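Local structure of GTN Reductase (Agrobacterium tumefaciens, 5N6G) at residues A8-D12 with I13-N17; A217-E221 with I222-R226; Y251-E254 with Q255-K258; N306-R310 with Q311-E315; P335-V338 with R339-N343. The protein probably acts as an FMN-dependent ene-reductase of the Old Yellow Enzyme family, reducing activated carbon-carbon double bonds, and binds 2-phenylacrylic acid in its active-site pocket. All coordinates share one frame; numbering follows the deposited sequence.

Contact 1: residues A8-D12 with I13-N17; sequences AQAGD and IALAN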
loop_
_atom_site.group_PDB
_atom_site.type_symbol
_atom_site.label_atom_id
_atom_site.label_comp_id
_atom_site.label_asym_id
_atom_site.label_seq_id
_atom_site.Cartn_x
_atom_site.Cartn_y
_atom_site.Cartn_z
ATOM N N ALA A 8 15.015 11.601 -8.071
ATOM C CA ALA A 8 13.980 11.274 -9.030
ATOM C C ALA A 8 12.789 12.190 -8.822
ATOM O O ALA A 8 12.704 12.930 -7.833
ATOM C CB ALA A 8 13.542 9.822 -8.900
ATOM N N GLN A 9 11.859 12.116 -9.765
ATOM C CA GLN A 9 10.636 12.902 -9.724
ATOM C C GLN A 9 9.464 11.954 -9.897
ATOM O O GLN A 9 9.435 11.171 -10.852
ATOM C CB GLN A 9 10.637 13.971 -10.828
ATOM C CG GLN A 9 9.505 14.987 -10.711
ATOM C CD GLN A 9 9.759 16.005 -9.616
ATOM O OE1 GLN A 9 10.903 16.280 -9.267
ATOM N NE2 GLN A 9 8.694 16.594 -9.091
ATOM N N ALA A 10 8.516 12.001 -8.976
ATOM C CA ALA A 10 7.293 11.204 -9.072
ATOM C C ALA A 10 6.159 12.213 -9.157
ATOM O O ALA A 10 5.721 12.728 -8.132
ATOM C CB ALA A 10 7.125 10.277 -7.875
ATOM N N GLY A 11 5.726 12.528 -10.364
ATOM C CA GLY A 11 4.687 13.533 -10.518
ATOM C C GLY A 11 5.160 14.852 -9.935
ATOM O O GLY A 11 6.189 15.398 -10.349
ATOM N N ASP A 12 4.428 15.364 -8.945
ATOM C CA ASP A 12 4.773 16.612 -8.271
ATOM C C ASP A 12 5.766 16.432 -7.135
ATOM O O ASP A 12 6.152 17.431 -6.516
ATOM C CB ASP A 12 3.515 17.283 -7.700
ATOM C CG ASP A 12 2.482 17.599 -8.761
ATOM O OD1 ASP A 12 2.873 17.811 -9.923
ATOM O OD2 ASP A 12 1.278 17.633 -8.429
ATOM N N ILE A 13 6.192 15.206 -6.845
ATOM C CA ILE A 13 7.001 14.917 -5.669
ATOM C C ILE A 13 8.448 14.713 -6.103
ATOM O O ILE A 13 8.743 13.823 -6.908
ATOM C CB ILE A 13 6.477 13.680 -4.925
ATOM C CG1 ILE A 13 4.972 13.821 -4.666
ATOM C CG2 ILE A 13 7.213 13.528 -3.607
ATOM C CD1 ILE A 13 4.312 12.566 -4.143
ATOM N N ALA A 14 9.347 15.513 -5.543
ATOM C CA ALA A 14 10.781 15.369 -5.776
ATOM C C ALA A 14 11.383 14.432 -4.741
ATOM O O ALA A 14 11.226 14.662 -3.544
ATOM C CB ALA A 14 11.469 16.729 -5.698
ATOM N N LEU A 15 12.084 13.390 -5.200
ATOM C CA LEU A 15 12.740 12.423 -4.323
ATOM C C LEU A 15 14.246 12.640 -4.321
ATOM O O LEU A 15 14.858 12.810 -5.382
ATOM C CB LEU A 15 12.489 10.982 -4.759
ATOM C CG LEU A 15 11.065 10.395 -4.724
ATOM C CD1 LEU A 15 10.181 10.913 -5.821
ATOM C CD2 LEU A 15 11.150 8.876 -4.784
ATOM N N ALA A 16 14.854 12.592 -3.131
ATOM C CA ALA A 16 16.304 12.802 -3.030
ATOM C C ALA A 16 17.095 11.595 -3.507
ATOM O O ALA A 16 18.284 11.727 -3.820
ATOM C CB ALA A 16 16.703 13.124 -1.593
ATOM N N ASN A 17 16.474 10.425 -3.543
ATOM C CA ASN A 17 17.105 9.206 -4.017
ATOM C C ASN A 17 15.999 8.234 -4.381
ATOM O O ASN A 17 14.812 8.517 -4.202
ATOM C CB ASN A 17 18.064 8.618 -2.976
ATOM C CG ASN A 17 17.368 8.233 -1.693
ATOM O OD1 ASN A 17 16.510 7.345 -1.676
ATOM N ND2 ASN A 17 17.749 8.884 -0.597
#
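Gln-9 swings CG away from its own backbone N (chi1 -170°) and then bends at the next bond (chi2 76°), a path that folds the amide back along the strand 13-15. OE1 comes to rest 3.6 Å from Ala-14 CB, while CD lies beside the carbonyl of Ile-13. The far end of the amide is fixed by a hydrogen bond: NE2 donates to Gly-11 O at 3.0 Å, with the acceptor in the amide plane, which holds the group in its rotation beside the turn. The opposite face of the hairpin is apolar and carries Ala-8, Ala-10, Ile-13 and Leu-15. Here Leu-15 sets CG beside its backbone N (chi1 -65°), and its CD1 reaches diagonally to Ala-10 CB at 3.7 Å. Strand 301-305 receives this face through Leu-301, against which Ala-8, Ala-10 and Leu-15 all rest. Between the two faces, Ala-8 and Leu-15 form one hydrogen-bonded pair and Ala-10 and Ile-13 the other, with Gln-9 and Ala-14 as the non-hydrogen-bonded pair between them. A type II' turn from Ala-10 to Ile-13 joins the strands, and Gly-11 takes its positive-phi corner. As in other Old Yellow Enzymes, this N-terminal hairpin closes one end of the barrel. The division of chemistry implies a two-faced element, with greasy groups against the barrel and a self-bonded amide turned to the exposed side.

Contact 2: residues A217-E221 with I222-R226; sequences AVAEE and IGAGR
Backbone bonds from Ile-222 and Gly-223 to the preceding turn close the helix 204-222. Ile-222 N donates a hydrogen bond to Val-218 O at 3.0 Å, as in regular helix. The next bond, from Gly-223 N to Ala-219 O, is short at 2.7 Å but bent to 135° at the hydrogen, and the donor stands above the carbonyl plane. Gly-223 then leaves the helical path with positive phi, a conformation suited to glycine. This is the C-terminal end of a barrel helix, where a glycine turns the chain toward the strand 227-231; Arg-226 N bonds back to Gly-223 O across the short 3-10 turn. Among apolar contacts, Val-218 and Ile-222 lie side by side, CG1 of the valine 4.0 Å from CD1 of the isoleucine. Ile-222 has CG1 between its backbone N and carbonyl carbon (chi1 69°), which places that branch 3.4 Å from Val-218 O. The pair packs on Ala-164 and Val-175. On another side of the helix, Ala-219 CB approaches Ala-224 CB to 4.1 Å. Glu-221 CG lies 4.1 Å from Ile-222 CG2, the two side chains crossing at about a right angle, while its carboxylate leads away to a salt bridge with Arg-165.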
loop_
_atom_site.group_PDB
_atom_site.type_symbol
_atom_site.label_atom_id
_atom_site.label_comp_id
_atom_site.label_asym_id
_atom_site.label_seq_id
_atom_site.Cartn_x
_atom_site.Cartn_y
_atom_site.Cartn_z
ATOM N N ALA A 217 -11.335 9.628 -8.552
ATOM C CA ALA A 217 -11.841 10.371 -7.393
ATOM C C ALA A 217 -10.703 11.000 -6.588
ATOM O O ALA A 217 -10.781 12.179 -6.198
ATOM C CB ALA A 217 -12.688 9.452 -6.501
ATOM N N VAL A 218 -9.653 10.225 -6.303
ATOM C CA VAL A 218 -8.505 10.738 -5.551
ATOM C C VAL A 218 -7.773 11.810 -6.350
ATOM O O VAL A 218 -7.439 12.885 -5.833
ATOM C CB VAL A 218 -7.567 9.576 -5.177
ATOM C CG1 VAL A 218 -6.254 10.077 -4.597
ATOM C CG2 VAL A 218 -8.283 8.606 -4.229
ATOM N N ALA A 219 -7.516 11.541 -7.631
ATOM C CA ALA A 219 -6.781 12.501 -8.454
ATOM C C ALA A 219 -7.522 13.819 -8.594
ATOM O O ALA A 219 -6.895 14.886 -8.645
ATOM C CB ALA A 219 -6.495 11.892 -9.826
ATOM N N GLU A 220 -8.857 13.777 -8.703
ATOM C CA GLU A 220 -9.630 15.002 -8.788
ATOM C C GLU A 220 -9.509 15.805 -7.498
ATOM O O GLU A 220 -9.478 17.040 -7.527
ATOM C CB GLU A 220 -11.093 14.663 -9.082
ATOM C CG GLU A 220 -12.007 15.869 -9.213
ATOM C CD GLU A 220 -11.651 16.753 -10.394
ATOM O OE1 GLU A 220 -11.314 16.201 -11.466
ATOM O OE2 GLU A 220 -11.687 17.992 -10.245
ATOM N N GLU A 221 -9.393 15.119 -6.373
ATOM C CA GLU A 221 -9.361 15.804 -5.089
ATOM C C GLU A 221 -7.999 16.434 -4.811
ATOM O O GLU A 221 -7.939 17.590 -4.355
ATOM C CB GLU A 221 -9.739 14.814 -3.986
ATOM C CG GLU A 221 -9.895 15.427 -2.616
ATOM C CD GLU A 221 -11.071 16.409 -2.535
ATOM O OE1 GLU A 221 -12.058 16.231 -3.284
ATOM O OE2 GLU A 221 -10.996 17.353 -1.725
ATOM N N ILE A 222 -6.904 15.717 -5.080
ATOM C CA ILE A 222 -5.573 16.172 -4.682
ATOM C C ILE A 222 -4.628 16.408 -5.847
ATOM O O ILE A 222 -3.525 16.929 -5.617
ATOM C CB ILE A 222 -4.907 15.203 -3.685
ATOM C CG1 ILE A 222 -4.551 13.869 -4.366
ATOM C CG2 ILE A 222 -5.800 15.015 -2.454
ATOM C CD1 ILE A 222 -3.701 12.955 -3.485
ATOM N N GLY A 223 -5.018 16.074 -7.074
ATOM C CA GLY A 223 -4.138 16.199 -8.219
ATOM C C GLY A 223 -3.521 14.862 -8.596
ATOM O O GLY A 223 -3.018 14.127 -7.741
ATOM N N ALA A 224 -3.536 14.552 -9.894
ATOM C CA ALA A 224 -2.956 13.300 -10.357
ATOM C C ALA A 224 -1.463 13.229 -10.056
ATOM O O ALA A 224 -0.932 12.140 -9.791
ATOM C CB ALA A 224 -3.210 13.142 -11.863
ATOM N N GLY A 225 -0.789 14.376 -10.038
ATOM C CA GLY A 225 0.637 14.414 -9.747
ATOM C C GLY A 225 0.996 14.134 -8.301
ATOM O O GLY A 225 2.193 14.086 -7.972
ATOM N N ARG A 226 0.004 14.013 -7.419
ATOM C CA ARG A 226 0.247 13.601 -6.043
ATOM C C ARG A 226 -0.398 12.251 -5.752
ATOM O O ARG A 226 -0.548 11.892 -4.573
ATOM C CB ARG A 226 -0.255 14.652 -5.047
ATOM C CG ARG A 226 0.439 15.977 -5.262
ATOM C CD ARG A 226 0.278 16.947 -4.117
ATOM N NE ARG A 226 1.155 18.104 -4.355
ATOM C CZ ARG A 226 2.447 18.180 -4.021
ATOM N NH1 ARG A 226 3.066 17.182 -3.395
ATOM N NH2 ARG A 226 3.135 19.281 -4.305
#

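Contact 3: residues Y251-E254 with Q255-K258; sequences YVVE and QLGK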
loop_
_atom_site.group_PDB
_atom_site.type_symbol
_atom_site.label_atom_id
_atom_site.label_comp_id
_atom_site.label_asym_id
_atom_site.label_seq_id
_atom_site.Cartn_x
_atom_site.Cartn_y
_atom_site.Cartn_z
ATOM N N TYR A 251 -4.402 -4.251 -19.093
ATOM C CA TYR A 251 -5.488 -3.297 -19.308
ATOM C C TYR A 251 -5.475 -2.216 -18.238
ATOM O O TYR A 251 -5.609 -1.028 -18.544
ATOM C CB TYR A 251 -6.842 -4.012 -19.321
ATOM C CG TYR A 251 -8.011 -3.050 -19.357
ATOM C CD1 TYR A 251 -8.474 -2.544 -20.556
ATOM C CD2 TYR A 251 -8.631 -2.647 -18.192
ATOM C CE1 TYR A 251 -9.528 -1.644 -20.583
ATOM C CE2 TYR A 251 -9.654 -1.756 -18.204
ATOM C CZ TYR A 251 -10.110 -1.257 -19.399
ATOM O OH TYR A 251 -11.164 -0.346 -19.442
ATOM N N VAL A 252 -5.334 -2.615 -16.975
ATOM C CA VAL A 252 -5.343 -1.650 -15.874
ATOM C C VAL A 252 -4.277 -0.587 -16.099
ATOM O O VAL A 252 -4.557 0.617 -16.023
ATOM C CB VAL A 252 -5.151 -2.363 -14.526
ATOM C CG1 VAL A 252 -4.795 -1.374 -13.429
ATOM C CG2 VAL A 252 -6.446 -3.110 -14.177
ATOM N N VAL A 253 -3.036 -1.009 -16.363
ATOM C CA VAL A 253 -1.992 0.013 -16.466
ATOM C C VAL A 253 -2.068 0.777 -17.781
ATOM O O VAL A 253 -1.634 1.931 -17.838
ATOM C CB VAL A 253 -0.559 -0.514 -16.265
ATOM C CG1 VAL A 253 -0.303 -0.820 -14.845
ATOM C CG2 VAL A 253 -0.214 -1.658 -17.222
ATOM N N GLU A 254 -2.622 0.193 -18.849
ATOM C CA GLU A 254 -2.895 0.984 -20.037
ATOM C C GLU A 254 -3.809 2.154 -19.689
ATOM O O GLU A 254 -3.585 3.282 -20.130
ATOM C CB GLU A 254 -3.524 0.093 -21.106
ATOM C CG GLU A 254 -3.896 0.804 -22.363
ATOM C CD GLU A 254 -5.004 0.099 -23.131
ATOM O OE1 GLU A 254 -5.344 -1.058 -22.786
ATOM O OE2 GLU A 254 -5.548 0.717 -24.070
ATOM N N GLN A 255 -4.834 1.895 -18.885
ATOM C CA GLN A 255 -5.728 2.970 -18.488
ATOM C C GLN A 255 -5.041 3.942 -17.543
ATOM O O GLN A 255 -5.242 5.155 -17.650
ATOM C CB GLN A 255 -6.989 2.404 -17.842
ATOM C CG GLN A 255 -7.754 1.439 -18.716
ATOM C CD GLN A 255 -7.797 1.813 -20.182
ATOM O OE1 GLN A 255 -8.215 2.901 -20.546
ATOM N NE2 GLN A 255 -7.354 0.900 -21.034
ATOM N N LEU A 256 -4.213 3.434 -16.610
ATOM C CA LEU A 256 -3.488 4.320 -15.703
ATOM C C LEU A 256 -2.482 5.184 -16.448
ATOM O O LEU A 256 -2.185 6.301 -16.018
ATOM C CB LEU A 256 -2.791 3.505 -14.612
ATOM C CG LEU A 256 -3.742 2.786 -13.657
ATOM C CD1 LEU A 256 -2.915 1.912 -12.711
ATOM C CD2 LEU A 256 -4.608 3.693 -12.837
ATOM N N GLY A 257 -1.958 4.686 -17.571
ATOM C CA GLY A 257 -1.032 5.453 -18.385
ATOM C C GLY A 257 -1.626 6.703 -18.979
ATOM O O GLY A 257 -0.891 7.582 -19.443
ATOM N N LYS A 258 -2.949 6.797 -18.991
ATOM C CA LYS A 258 -3.666 7.945 -19.521
ATOM C C LYS A 258 -3.912 9.024 -18.480
ATOM O O LYS A 258 -4.378 10.122 -18.851
ATOM C CB LYS A 258 -5.005 7.486 -20.082
ATOM C CG LYS A 258 -4.916 6.523 -21.260
ATOM C CD LYS A 258 -6.271 5.937 -21.550
ATOM C CE LYS A 258 -6.219 4.980 -22.727
ATOM N NZ LYS A 258 -7.591 4.450 -22.987
#
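Tyr-251 and Gln-255, one helical turn apart, make the close-packed side of this contact. The glutamine lays CG over one face of the ring, 3.9 Å from the centroid and 21° off the normal, a CH-pi contact offset toward the rim. With CG beside the backbone N, a bend at chi2 (-38°) curls the chain so that the amide follows the ring, at 27° to its plane, and brings NE2 within 3.4 Å of Tyr-251 CE1. Elsewhere on the buried surface, Val-252 and Leu-256 run side by side, CG1 to CD1 at 3.9 Å. The solvent side is looser. Glu-254, modelled in two conformers, lies alongside the glutamine amide, Glu-254 CD 3.2 Å from Gln-255 NE2. Its carboxylate is at most loosely attracted to Lys-258, whose CG runs past Glu-254 O. The extended lysine donates to Gln-255 OE1 at 3.0 Å and so ties the buried amide to the surface. Tyr-251 and Gln-255 face helix 204-222, Val-253 faces helix 286-295, and Leu-256 meets Ile-229 of the barrel wall. Such a division, aliphatic groups inward and charges outward, belongs to helix 245-256 of the beta-alpha-beta unit joining strands 227-231 and 263-267 in a TIM barrel.

Contact 4: residues N306-R310 with Q311-E315; sequences NGYDR and QSAIE. With FMN (flavin mononucleotide), chain B.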
loop_
_atom_site.group_PDB
_atom_site.type_symbol
_atom_site.label_atom_id
_atom_site.label_comp_id
_atom_site.label_asym_id
_atom_site.label_seq_id
_atom_site.Cartn_x
_atom_site.Cartn_y
_atom_site.Cartn_z
ATOM N N ASN A 306 9.828 -6.363 -3.778
ATOM C CA ASN A 306 9.678 -7.730 -3.290
ATOM C C ASN A 306 10.962 -8.524 -3.512
ATOM O O ASN A 306 11.318 -8.899 -4.638
ATOM C CB ASN A 306 8.478 -8.456 -3.898
ATOM C CG ASN A 306 8.203 -9.776 -3.183
ATOM O OD1 ASN A 306 8.163 -9.831 -1.950
ATOM N ND2 ASN A 306 8.068 -10.857 -3.951
ATOM N N GLY A 307 11.693 -8.754 -2.427
ATOM C CA GLY A 307 12.877 -9.586 -2.479
ATOM C C GLY A 307 14.123 -8.924 -3.015
ATOM O O GLY A 307 15.086 -9.627 -3.332
ATOM N N TYR A 308 14.142 -7.603 -3.148
ATOM C CA TYR A 308 15.352 -6.932 -3.608
ATOM C C TYR A 308 16.401 -6.910 -2.509
ATOM O O TYR A 308 16.083 -6.927 -1.317
ATOM C CB TYR A 308 15.033 -5.502 -4.040
ATOM C CG TYR A 308 14.428 -5.427 -5.402
ATOM C CD1 TYR A 308 15.236 -5.354 -6.519
ATOM C CD2 TYR A 308 13.050 -5.453 -5.584
ATOM C CE1 TYR A 308 14.707 -5.288 -7.789
ATOM C CE2 TYR A 308 12.497 -5.394 -6.872
ATOM C CZ TYR A 308 13.344 -5.321 -7.966
ATOM O OH TYR A 308 12.858 -5.263 -9.244
ATOM N N ASP A 309 17.666 -6.874 -2.928
ATOM C CA ASP A 309 18.812 -6.633 -2.060
ATOM C C ASP A 309 19.677 -5.562 -2.713
ATOM O O ASP A 309 19.314 -4.991 -3.747
ATOM C CB ASP A 309 19.588 -7.928 -1.768
ATOM C CG ASP A 309 20.220 -8.565 -3.012
ATOM O OD1 ASP A 309 20.382 -7.903 -4.064
ATOM O OD2 ASP A 309 20.570 -9.758 -2.920
ATOM N N ARG A 310 20.813 -5.251 -2.090
ATOM C CA ARG A 310 21.617 -4.137 -2.582
ATOM C C ARG A 310 21.979 -4.332 -4.051
ATOM O O ARG A 310 21.731 -3.446 -4.879
ATOM C CB ARG A 310 22.874 -3.977 -1.744
ATOM C CG ARG A 310 23.705 -2.754 -2.139
ATOM C CD ARG A 310 24.992 -2.622 -1.351
ATOM N NE ARG A 310 25.641 -1.336 -1.628
ATOM C CZ ARG A 310 26.575 -1.123 -2.554
ATOM N NH1 ARG A 310 26.981 -2.102 -3.353
ATOM N NH2 ARG A 310 27.076 0.095 -2.708
ATOM N N GLN A 311 22.562 -5.484 -4.395
ATOM C CA GLN A 311 23.092 -5.653 -5.747
ATOM C C GLN A 311 21.971 -5.662 -6.787
ATOM O O GLN A 311 22.100 -5.041 -7.851
ATOM C CB GLN A 311 23.921 -6.933 -5.843
ATOM C CG GLN A 311 24.738 -7.028 -7.134
ATOM C CD GLN A 311 25.618 -5.806 -7.365
ATOM O OE1 GLN A 311 26.218 -5.266 -6.434
ATOM N NE2 GLN A 311 25.677 -5.351 -8.609
ATOM N N SER A 312 20.859 -6.342 -6.499
ATOM C CA SER A 312 19.777 -6.386 -7.482
ATOM C C SER A 312 19.079 -5.040 -7.617
ATOM O O SER A 312 18.638 -4.681 -8.715
ATOM C CB SER A 312 18.764 -7.478 -7.121
ATOM O OG SER A 312 18.233 -7.277 -5.822
ATOM N N ALA A 313 18.983 -4.268 -6.535
ATOM C CA ALA A 313 18.395 -2.940 -6.658
ATOM C C ALA A 313 19.278 -2.015 -7.476
ATOM O O ALA A 313 18.780 -1.265 -8.321
ATOM C CB ALA A 313 18.143 -2.343 -5.275
ATOM N N ILE A 314 20.589 -2.040 -7.239
ATOM C CA ILE A 314 21.488 -1.216 -8.029
ATOM C C ILE A 314 21.367 -1.577 -9.504
ATOM O O ILE A 314 21.255 -0.701 -10.369
ATOM C CB ILE A 314 22.928 -1.372 -7.521
ATOM C CG1 ILE A 314 23.035 -0.723 -6.141
ATOM C CG2 ILE A 314 23.916 -0.745 -8.498
ATOM C CD1 ILE A 314 24.362 -0.966 -5.457
ATOM N N GLU A 315 21.359 -2.872 -9.806
ATOM C CA GLU A 315 21.338 -3.309 -11.203
ATOM C C GLU A 315 19.999 -2.984 -11.867
ATOM O O GLU A 315 19.957 -2.617 -13.050
ATOM C CB GLU A 315 21.638 -4.810 -11.292
ATOM C CG GLU A 315 23.095 -5.140 -11.001
ATOM C CD GLU A 315 23.393 -6.631 -11.003
ATOM O OE1 GLU A 315 22.496 -7.430 -11.346
ATOM O OE2 GLU A 315 24.534 -7.004 -10.656
HETATM N N1 FMN B . 2.162 -4.111 2.026
HETATM C C2 FMN B . 1.264 -3.088 1.841
HETATM O O2 FMN B . 0.900 -2.730 0.698
HETATM N N3 FMN B . 0.771 -2.414 2.937
HETATM C C4 FMN B . 1.063 -2.695 4.259
HETATM O O4 FMN B . 0.603 -2.000 5.165
HETATM C C4A FMN B . 1.984 -3.794 4.446
HETATM N N5 FMN B . 2.339 -4.102 5.668
HETATM C C5A FMN B . 3.341 -5.044 5.825
HETATM C C6 FMN B . 3.811 -5.301 7.108
HETATM C C7 FMN B . 4.890 -6.148 7.314
HETATM C C7M FMN B . 5.384 -6.369 8.722
HETATM C C8 FMN B . 5.512 -6.766 6.223
HETATM C C8M FMN B . 6.723 -7.640 6.406
HETATM C C9 FMN B . 5.032 -6.533 4.937
HETATM C C9A FMN B . 3.956 -5.669 4.734
HETATM N N10 FMN B . 3.521 -5.324 3.436
HETATM C C10 FMN B . 2.517 -4.412 3.259
HETATM C "C1'" FMN B . 4.291 -5.821 2.287
HETATM C "C2'" FMN B . 5.564 -5.008 2.093
HETATM O "O2'" FMN B . 5.252 -3.659 1.726
HETATM C "C3'" FMN B . 6.501 -5.600 1.040
HETATM O "O3'" FMN B . 5.801 -5.747 -0.193
HETATM C "C4'" FMN B . 7.081 -6.958 1.430
HETATM O "O4'" FMN B . 7.676 -6.887 2.728
HETATM C "C5'" FMN B . 8.074 -7.476 0.406
HETATM O "O5'" FMN B . 9.207 -6.589 0.310
HETATM P P FMN B . 10.665 -6.888 0.960
HETATM O O1P FMN B . 11.163 -8.143 0.274
HETATM O O2P FMN B . 10.406 -7.137 2.436
HETATM O O3P FMN B . 11.458 -5.667 0.670
HETATM O O HOH W 1 17.684 -10.481 -4.757
HETATM O O HOH W 2 26.113 -4.832 -3.685
#
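Arg-310 and Ile-314 meet one turn apart at the start of the helix 310-318. CB leads the arginine off the backbone, and the chain runs extended from CG to NE. CG touches Ile-314 CD1 at 3.8 Å; NE passes on to donate to Leu-341 O of the last helix. Beyond it, Ile-314 CD1 lies over one face of the guanidinium, 3.5 Å from Arg-310 NH1 and offset toward the rim. NH1 donates a hydrogen bond to a water in the guanidinium plane, which in turn donates to Gln-311 OE1. One residue earlier, Asp-309 caps the helix: its OD1 takes two bonds, from Ser-312 N at 2.9 Å, nearly straight at 171°, and from Ser-312 OG at 2.8 Å, above the carboxylate plane. The ring of Tyr-308 sets its edge toward Ala-313 N, and its OH bonds to Glu-268. Gly-307 N grips FMN O1P at 2.8 Å, so this Asp N-cap comes two residues after a phosphate-binding glycine that follows the seventh barrel strand, a position familiar in TIM barrels.

Contact 5: residues P335-V338 with R339-N343; sequences PDLV and RRLKN
Asp-336 and Arg-340 form a salt bridge, NE to OD1 at 2.9 Å and 166° at the hydrogen. The oxygen lies in the guanidinium plane, at its edge, whereas the nitrogen comes from above the carboxylate plane; the two flat groups stand 80° apart. A chi1 of 58° tucks the carboxylate in between the two main-chain neighbours of CA, turning OD1 to the helix. Arg-340 N also bonds to Asp-336 O, giving the aspartate a second hold on the same residue. OD2 receives Leu-369 N from the C-terminal tail, and nearby Arg-339 donates from NH1 to Ala-370 O of that tail. The remaining guanidinium nitrogens of Arg-340 lead to Pro-346 O and, weakly, Pro-367 O. Beneath the charges, Leu-337 CD1 packs on Leu-341 CG at 3.8 Å, and both leucines rest on Phe-327 of the eighth barrel strand. The chemistry implies that one carboxylate, its charge probably balanced by the arginines, fastens the first helical turn to the tail while the leucines seat the helix on the barrel.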
loop_
_atom_site.group_PDB
_atom_site.type_symbol
_atom_site.label_atom_id
_atom_site.label_comp_id
_atom_site.label_asym_id
_atom_site.label_seq_id
_atom_site.Cartn_x
_atom_site.Cartn_y
_atom_site.Cartn_z
ATOM N N PRO A 335 17.064 1.690 10.105
ATOM C CA PRO A 335 16.527 3.046 9.928
ATOM C C PRO A 335 17.339 3.850 8.932
ATOM O O PRO A 335 16.775 4.600 8.125
ATOM C CB PRO A 335 16.581 3.625 11.351
ATOM C CG PRO A 335 17.586 2.809 12.076
ATOM C CD PRO A 335 17.491 1.429 11.490
ATOM N N ASP A 336 18.662 3.699 8.964
ATOM C CA ASP A 336 19.567 4.360 8.025
ATOM C C ASP A 336 19.952 3.437 6.880
ATOM O O ASP A 336 21.120 3.343 6.501
ATOM C CB ASP A 336 20.809 4.868 8.750
ATOM C CG ASP A 336 21.581 3.773 9.468
ATOM O OD1 ASP A 336 21.046 2.672 9.695
ATOM O OD2 ASP A 336 22.746 4.031 9.840
ATOM N N LEU A 337 18.964 2.742 6.323
ATOM C CA LEU A 337 19.207 1.847 5.195
ATOM C C LEU A 337 19.907 2.571 4.056
ATOM O O LEU A 337 20.790 2.004 3.407
ATOM C CB LEU A 337 17.892 1.248 4.697
ATOM C CG LEU A 337 18.028 0.283 3.520
ATOM C CD1 LEU A 337 18.893 -0.927 3.898
ATOM C CD2 LEU A 337 16.664 -0.164 3.065
ATOM N N VAL A 338 19.516 3.821 3.789
ATOM C CA VAL A 338 20.100 4.551 2.662
ATOM C C VAL A 338 21.611 4.656 2.823
ATOM O O VAL A 338 22.379 4.319 1.909
ATOM C CB VAL A 338 19.445 5.937 2.525
ATOM C CG1 VAL A 338 20.208 6.801 1.527
ATOM C CG2 VAL A 338 17.998 5.812 2.086
ATOM N N ARG A 339 22.065 5.111 3.995
ATOM C CA ARG A 339 23.502 5.227 4.237
ATOM C C ARG A 339 24.194 3.871 4.185
ATOM O O ARG A 339 25.294 3.747 3.635
ATOM C CB ARG A 339 23.735 5.890 5.587
ATOM C CG ARG A 339 25.217 6.105 5.924
ATOM C CD ARG A 339 25.379 6.672 7.312
ATOM N NE ARG A 339 26.766 6.568 7.767
ATOM C CZ ARG A 339 27.137 6.610 9.042
ATOM N NH1 ARG A 339 26.229 6.753 9.998
ATOM N NH2 ARG A 339 28.418 6.505 9.364
ATOM N N ARG A 340 23.578 2.842 4.766
ATOM C CA ARG A 340 24.184 1.518 4.728
ATOM C C ARG A 340 24.341 1.032 3.293
ATOM O O ARG A 340 25.388 0.481 2.930
ATOM C CB ARG A 340 23.347 0.527 5.535
ATOM C CG ARG A 340 23.449 0.706 7.063
ATOM C CD ARG A 340 22.398 -0.161 7.786
ATOM N NE ARG A 340 22.368 0.135 9.226
ATOM C CZ ARG A 340 22.976 -0.567 10.168
ATOM N NH1 ARG A 340 23.703 -1.631 9.859
ATOM N NH2 ARG A 340 22.859 -0.190 11.436
ATOM N N LEU A 341 23.315 1.220 2.463
ATOM C CA LEU A 341 23.437 0.788 1.073
ATOM C C LEU A 341 24.462 1.629 0.326
ATOM O O LEU A 341 25.225 1.104 -0.494
ATOM C CB LEU A 341 22.082 0.859 0.372
ATOM C CG LEU A 341 20.985 -0.068 0.893
ATOM C CD1 LEU A 341 19.694 0.116 0.094
ATOM C CD2 LEU A 341 21.420 -1.517 0.840
ATOM N N LYS A 342 24.486 2.937 0.570
ATOM C CA LYS A 342 25.461 3.775 -0.123
ATOM C C LYS A 342 26.880 3.324 0.178
ATOM O O LYS A 342 27.730 3.296 -0.716
ATOM C CB LYS A 342 25.265 5.236 0.267
ATOM C CG LYS A 342 26.221 6.217 -0.402
ATOM C CD LYS A 342 26.054 6.233 -1.914
ATOM C CE LYS A 342 26.385 7.607 -2.494
ATOM N NZ LYS A 342 26.429 7.607 -3.986
ATOM N N ASN A 343 27.151 2.958 1.428
ATOM C CA ASN A 343 28.488 2.602 1.882
ATOM C C ASN A 343 28.783 1.114 1.777
ATOM O O ASN A 343 29.908 0.696 2.092
ATOM C CB ASN A 343 28.678 3.033 3.337
ATOM C CG ASN A 343 28.606 4.536 3.521
ATOM O OD1 ASN A 343 28.631 5.300 2.557
ATOM N ND2 ASN A 343 28.531 4.970 4.775
HETATM O O HOH W 3 23.383 6.476 9.977
#

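How the contacts relate
Along the chain the contacts come in numerical order, all within one TIM-barrel domain. Contact 1 is the N-terminal hairpin, an addition to the eight-stranded barrel, and contact 2 lies at the end of the helix leading into strand 227-231; their centres are about 16 Å apart, and Asp-12 N bonds to Gly-225 O. Contact 3 sits on the next barrel helix, about 16 Å from contact 2 between centres, without touching it. Contacts 4 and 5, with centres about 13 Å apart, are joined where Arg-310 ties helix 310-318 to helix 337-343. Contact 5 also reaches contact 1, where Val-338 packs against Asn-17. The hairpin thus touches both mid-chain contact 2 and the last helix, while contact 4 alone bonds the flavin directly.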